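Long-range contact in bifunctional protein PutA (PDB 5UR2), which probably couples two steps of proline breakdown, with a proline dehydrogenase barrel joined to an aldehyde dehydrogenase that oxidises glutamate semialdehyde to glutamate using NAD+: residues K919-R931 with H941-K954. Numbering follows the deposited sequence.
Sequences KEELEVGNLYVNR and HPFGGFKMSGIGSK
N926 stitches the start of its strand to the loop 942-944 with both ends of its carboxamide, a worked example of an asparagine side chain bonding to the backbone of a neighbouring loop. G944 N donates to N926 OD1 almost straight down its C=O bond (3.1 Å, 163° at the oxygen), while N926 ND2 donates to P942 O at 3.0 Å, so the two bonds fix the amide's rotation. The ammonium of K954 meets this network from the opposite direction. The lysine chain, bent at chi2 (58°), brings K954 NZ to 2.9 Å from G925 O and also to P942 O and G944 O; a further bond to N926 OD1 is weak. N926 ND2 and K954 NZ approach P942 O from opposite faces of its carbonyl plane, and the three carbonyls should stabilise the buried positive charge.

Where the backbones draw closest, G925 and G945 bring their CA atoms to 4.0 Å, and a CA-H...O contact runs from G925 CA to G944 O; with no side chain at either glycine, the two backbones can lie this close. Beside it the F946 ring lies obliquely against the backbone of 923-925, with F946 CE1 3.5 Å from V924 O.

At one end, the extended K947 crosses E923 at about a right angle, placing K947 NZ 2.8 Å from E923 OE1 in a salt bridge. At the other, R931 lays one guanidinium face over Y928 CE1 and approaches H941 without bonding to it; E623 of the second subunit links the two, through a salt bridge from OE2 to R931 NH1 and a hydrogen bond between OE1 and H941 NE2.

Strand 926-929 continues the catalytic-domain sheet beside strand 901-908 and, in parallel, into the second subunit. Segment 941-954 carries F943 up to E746 and near C780, the predicted catalytic pair, so the contact joins the dimer-spanning sheet to the active-site wall of an aldehyde dehydrogenase fold.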
loop_
_atom_site.group_PDB
_atom_site.type_symbol
_atom_site.label_atom_id
_atom_site.label_comp_id
_atom_site.label_asym_id
_atom_site.label_seq_id
_atom_site.Cartn_x
_atom_site.Cartn_y
_atom_site.Cartn_z
ATOM N N LYS B 919 20.709 11.804 8.362
ATOM C CA LYS B 919 19.597 11.125 7.706
ATOM C C LYS B 919 20.058 9.857 7.005
ATOM O O LYS B 919 19.386 8.826 7.070
ATOM C CB LYS B 919 18.912 12.058 6.717
ATOM C CG LYS B 919 17.960 13.055 7.359
ATOM C CD LYS B 919 17.499 14.021 6.281
ATOM C CE LYS B 919 16.561 15.078 6.799
ATOM N NZ LYS B 919 16.389 16.126 5.746
ATOM N N GLU B 920 21.207 9.908 6.343
ATOM C CA GLU B 920 21.662 8.764 5.566
ATOM C C GLU B 920 22.451 7.751 6.382
ATOM O O GLU B 920 22.627 6.627 5.912
ATOM C CB GLU B 920 22.523 9.217 4.375
ATOM C CG GLU B 920 21.752 9.970 3.292
ATOM N N GLU B 921 22.981 8.123 7.555
ATOM C CA GLU B 921 23.917 7.256 8.268
ATOM C C GLU B 921 23.493 6.844 9.674
ATOM O O GLU B 921 24.050 5.876 10.199
ATOM C CB GLU B 921 25.302 7.918 8.374
ATOM C CG GLU B 921 25.946 8.248 7.052
ATOM C CD GLU B 921 27.223 9.061 7.228
ATOM O OE1 GLU B 921 28.000 8.744 8.158
ATOM O OE2 GLU B 921 27.440 10.031 6.461
ATOM N N LEU B 922 22.571 7.552 10.318
ATOM C CA LEU B 922 22.159 7.153 11.658
ATOM C C LEU B 922 21.216 5.965 11.543
ATOM O O LEU B 922 20.168 6.075 10.900
ATOM C CB LEU B 922 21.486 8.312 12.391
ATOM C CG LEU B 922 21.121 8.013 13.845
ATOM C CD1 LEU B 922 22.367 7.574 14.617
ATOM C CD2 LEU B 922 20.499 9.252 14.483
ATOM N N GLU B 923 21.577 4.838 12.168
ATOM C CA GLU B 923 20.820 3.585 12.027
ATOM C C GLU B 923 19.733 3.505 13.103
ATOM O O GLU B 923 19.901 2.897 14.162
ATOM C CB GLU B 923 21.774 2.394 12.093
ATOM C CG GLU B 923 22.782 2.363 10.925
ATOM C CD GLU B 923 24.002 1.467 11.194
ATOM O OE1 GLU B 923 24.166 0.985 12.340
ATOM O OE2 GLU B 923 24.796 1.237 10.248
ATOM N N VAL B 924 18.579 4.119 12.812
ATOM C CA VAL B 924 17.424 4.103 13.710
ATOM C C VAL B 924 16.135 4.001 12.898
ATOM O O VAL B 924 16.079 4.357 11.720
ATOM C CB VAL B 924 17.357 5.354 14.622
ATOM C CG1 VAL B 924 18.533 5.385 15.617
ATOM C CG2 VAL B 924 17.309 6.635 13.765
ATOM N N GLY B 925 15.080 3.503 13.548
ATOM C CA GLY B 925 13.793 3.419 12.879
ATOM C C GLY B 925 12.998 4.705 12.921
ATOM O O GLY B 925 12.148 4.934 12.060
ATOM N N ASN B 926 13.233 5.540 13.928
ATOM C CA ASN B 926 12.596 6.848 14.040
ATOM C C ASN B 926 13.695 7.871 14.256
ATOM O O ASN B 926 14.313 7.910 15.329
ATOM C CB ASN B 926 11.575 6.902 15.171
ATOM C CG ASN B 926 10.251 6.286 14.782
ATOM O OD1 ASN B 926 10.053 5.069 14.876
ATOM N ND2 ASN B 926 9.337 7.126 14.325
ATOM N N LEU B 927 13.942 8.670 13.225
ATOM C CA LEU B 927 14.993 9.670 13.207
ATOM C C LEU B 927 14.361 11.046 13.349
ATOM O O LEU B 927 13.389 11.359 12.653
ATOM C CB LEU B 927 15.781 9.576 11.903
ATOM C CG LEU B 927 17.139 10.241 11.810
ATOM C CD1 LEU B 927 18.044 9.406 10.879
ATOM C CD2 LEU B 927 16.993 11.649 11.321
ATOM N N TYR B 928 14.919 11.876 14.224
ATOM C CA TYR B 928 14.383 13.211 14.458
ATOM C C TYR B 928 15.450 14.262 14.217
ATOM O O TYR B 928 16.606 14.090 14.616
ATOM C CB TYR B 928 13.828 13.356 15.890
ATOM C CG TYR B 928 12.666 12.440 16.146
ATOM C CD1 TYR B 928 11.375 12.830 15.816
ATOM C CD2 TYR B 928 12.860 11.165 16.685
ATOM C CE1 TYR B 928 10.307 11.997 16.021
ATOM C CE2 TYR B 928 11.793 10.328 16.910
ATOM C CZ TYR B 928 10.518 10.753 16.575
ATOM O OH TYR B 928 9.446 9.937 16.788
ATOM N N VAL B 929 15.051 15.367 13.589
ATOM C CA VAL B 929 15.940 16.496 13.332
ATOM C C VAL B 929 15.368 17.725 14.026
ATOM O O VAL B 929 14.222 18.123 13.765
ATOM C CB VAL B 929 16.143 16.734 11.827
ATOM C CG1 VAL B 929 17.049 17.929 11.579
ATOM C CG2 VAL B 929 16.746 15.490 11.192
ATOM N N ASN B 930 16.151 18.291 14.945
ATOM C CA ASN B 930 15.840 19.563 15.600
ATOM C C ASN B 930 14.556 19.505 16.427
ATOM O O ASN B 930 13.855 20.512 16.562
ATOM C CB ASN B 930 15.796 20.709 14.587
ATOM C CG ASN B 930 17.201 21.136 14.152
ATOM O OD1 ASN B 930 18.155 20.993 14.922
ATOM N ND2 ASN B 930 17.328 21.683 12.943
ATOM N N ARG B 931 14.288 18.349 17.041
ATOM C CA ARG B 931 13.244 18.219 18.056
ATOM C C ARG B 931 13.560 17.007 18.926
ATOM O O ARG B 931 14.483 16.249 18.640
ATOM C CB ARG B 931 11.863 18.100 17.415
ATOM C CG ARG B 931 11.774 17.062 16.295
ATOM C CD ARG B 931 10.363 16.487 16.238
ATOM N NE ARG B 931 10.133 15.593 17.364
ATOM C CZ ARG B 931 8.957 15.076 17.707
ATOM N NH1 ARG B 931 7.863 15.371 17.015
ATOM N NH2 ARG B 931 8.876 14.273 18.766
ATOM N N HIS B 941 4.231 9.809 13.096
ATOM C CA HIS B 941 5.558 9.215 13.300
ATOM C C HIS B 941 5.425 7.712 13.538
ATOM O O HIS B 941 5.598 7.227 14.666
ATOM C CB HIS B 941 6.282 9.875 14.481
ATOM C CG HIS B 941 5.917 11.307 14.692
ATOM N ND1 HIS B 941 5.019 11.707 15.655
ATOM C CD2 HIS B 941 6.360 12.439 14.093
ATOM C CE1 HIS B 941 4.901 13.025 15.622
ATOM N NE2 HIS B 941 5.704 13.493 14.681
ATOM N N PRO B 942 5.140 6.941 12.491
ATOM C CA PRO B 942 4.996 5.489 12.671
ATOM C C PRO B 942 6.225 4.928 13.374
ATOM O O PRO B 942 7.366 5.225 13.005
ATOM C CB PRO B 942 4.860 4.973 11.235
ATOM C CG PRO B 942 4.269 6.136 10.489
ATOM C CD PRO B 942 4.990 7.333 11.076
ATOM N N PHE B 943 5.990 4.142 14.420
ATOM C CA PHE B 943 6.989 3.927 15.459
ATOM C C PHE B 943 7.488 2.484 15.489
ATOM O O PHE B 943 6.691 1.544 15.553
ATOM C CB PHE B 943 6.420 4.318 16.826
ATOM C CG PHE B 943 7.419 4.192 17.936
ATOM C CD1 PHE B 943 8.387 5.170 18.127
ATOM C CD2 PHE B 943 7.429 3.069 18.750
ATOM C CE1 PHE B 943 9.334 5.054 19.124
ATOM C CE2 PHE B 943 8.379 2.941 19.755
ATOM C CZ PHE B 943 9.333 3.942 19.944
ATOM N N GLY B 944 8.794 2.311 15.503
ATOM C CA GLY B 944 9.381 0.982 15.543
ATOM C C GLY B 944 10.750 0.998 14.911
ATOM O O GLY B 944 11.115 1.902 14.157
ATOM N N GLY B 945 11.538 -0.024 15.236
ATOM C CA GLY B 945 12.920 -0.035 14.797
ATOM C C GLY B 945 13.505 -1.409 14.545
ATOM O O GLY B 945 12.786 -2.412 14.513
ATOM N N PHE B 946 14.817 -1.470 14.370
ATOM C CA PHE B 946 15.426 -2.723 13.957
ATOM C C PHE B 946 16.609 -3.059 14.859
ATOM O O PHE B 946 16.631 -2.634 16.019
ATOM C CB PHE B 946 15.810 -2.666 12.459
ATOM C CG PHE B 946 16.424 -1.347 12.000
ATOM C CD1 PHE B 946 15.611 -0.272 11.647
ATOM C CD2 PHE B 946 17.807 -1.214 11.857
ATOM C CE1 PHE B 946 16.160 0.941 11.208
ATOM C CE2 PHE B 946 18.372 0.001 11.421
ATOM C CZ PHE B 946 17.534 1.081 11.088
ATOM N N LYS B 947 17.587 -3.817 14.343
ATOM C CA LYS B 947 18.576 -4.484 15.184
ATOM C C LYS B 947 17.803 -5.172 16.303
ATOM O O LYS B 947 16.743 -5.749 16.034
ATOM C CB LYS B 947 19.618 -3.497 15.708
ATOM C CG LYS B 947 20.539 -2.912 14.617
ATOM C CD LYS B 947 21.703 -2.106 15.223
ATOM C CE LYS B 947 22.501 -1.363 14.145
ATOM N NZ LYS B 947 23.614 -0.458 14.662
ATOM N N MET B 948 18.251 -5.056 17.558
ATOM C CA MET B 948 17.563 -5.718 18.667
ATOM C C MET B 948 16.381 -4.907 19.234
ATOM O O MET B 948 15.858 -5.268 20.296
ATOM C CB MET B 948 18.557 -6.064 19.788
ATOM C CG MET B 948 19.662 -7.057 19.375
ATOM S SD MET B 948 19.038 -8.591 18.617
ATOM C CE MET B 948 18.171 -9.259 20.012
ATOM N N SER B 949 15.922 -3.861 18.543
ATOM C CA SER B 949 14.749 -3.104 18.972
ATOM C C SER B 949 13.426 -3.715 18.523
ATOM O O SER B 949 12.375 -3.262 18.982
ATOM C CB SER B 949 14.818 -1.655 18.471
ATOM O OG SER B 949 15.907 -0.989 19.075
ATOM N N GLY B 950 13.434 -4.702 17.647
ATOM C CA GLY B 950 12.210 -5.410 17.328
ATOM C C GLY B 950 12.233 -6.014 15.938
ATOM O O GLY B 950 13.253 -6.025 15.256
ATOM N N ILE B 951 11.078 -6.560 15.561
ATOM C CA ILE B 951 10.829 -7.064 14.217
ATOM C C ILE B 951 9.324 -7.024 13.961
ATOM O O ILE B 951 8.526 -7.383 14.834
ATOM C CB ILE B 951 11.405 -8.480 14.008
ATOM C CG1 ILE B 951 11.172 -8.926 12.553
ATOM C CG2 ILE B 951 10.809 -9.458 15.006
ATOM C CD1 ILE B 951 12.328 -9.685 11.914
ATOM N N GLY B 952 8.935 -6.535 12.775
ATOM C CA GLY B 952 7.553 -6.546 12.331
ATOM C C GLY B 952 6.617 -5.559 13.007
ATOM O O GLY B 952 5.399 -5.654 12.807
ATOM N N SER B 953 7.134 -4.614 13.797
ATOM C CA SER B 953 6.301 -3.685 14.563
ATOM C C SER B 953 6.631 -2.255 14.153
ATOM O O SER B 953 7.614 -1.678 14.623
ATOM C CB SER B 953 6.508 -3.871 16.069
ATOM O OG SER B 953 5.697 -2.983 16.817
ATOM N N LYS B 954 5.816 -1.688 13.272
ATOM C CA LYS B 954 5.871 -0.274 12.929
ATOM C C LYS B 954 4.465 0.295 13.172
ATOM O O LYS B 954 3.675 0.444 12.237
ATOM C CB LYS B 954 6.343 -0.106 11.491
ATOM C CG LYS B 954 6.797 1.291 11.152
ATOM C CD LYS B 954 7.924 1.744 12.064
ATOM C CE LYS B 954 8.770 2.830 11.385
ATOM N NZ LYS B 954 9.657 3.511 12.397
#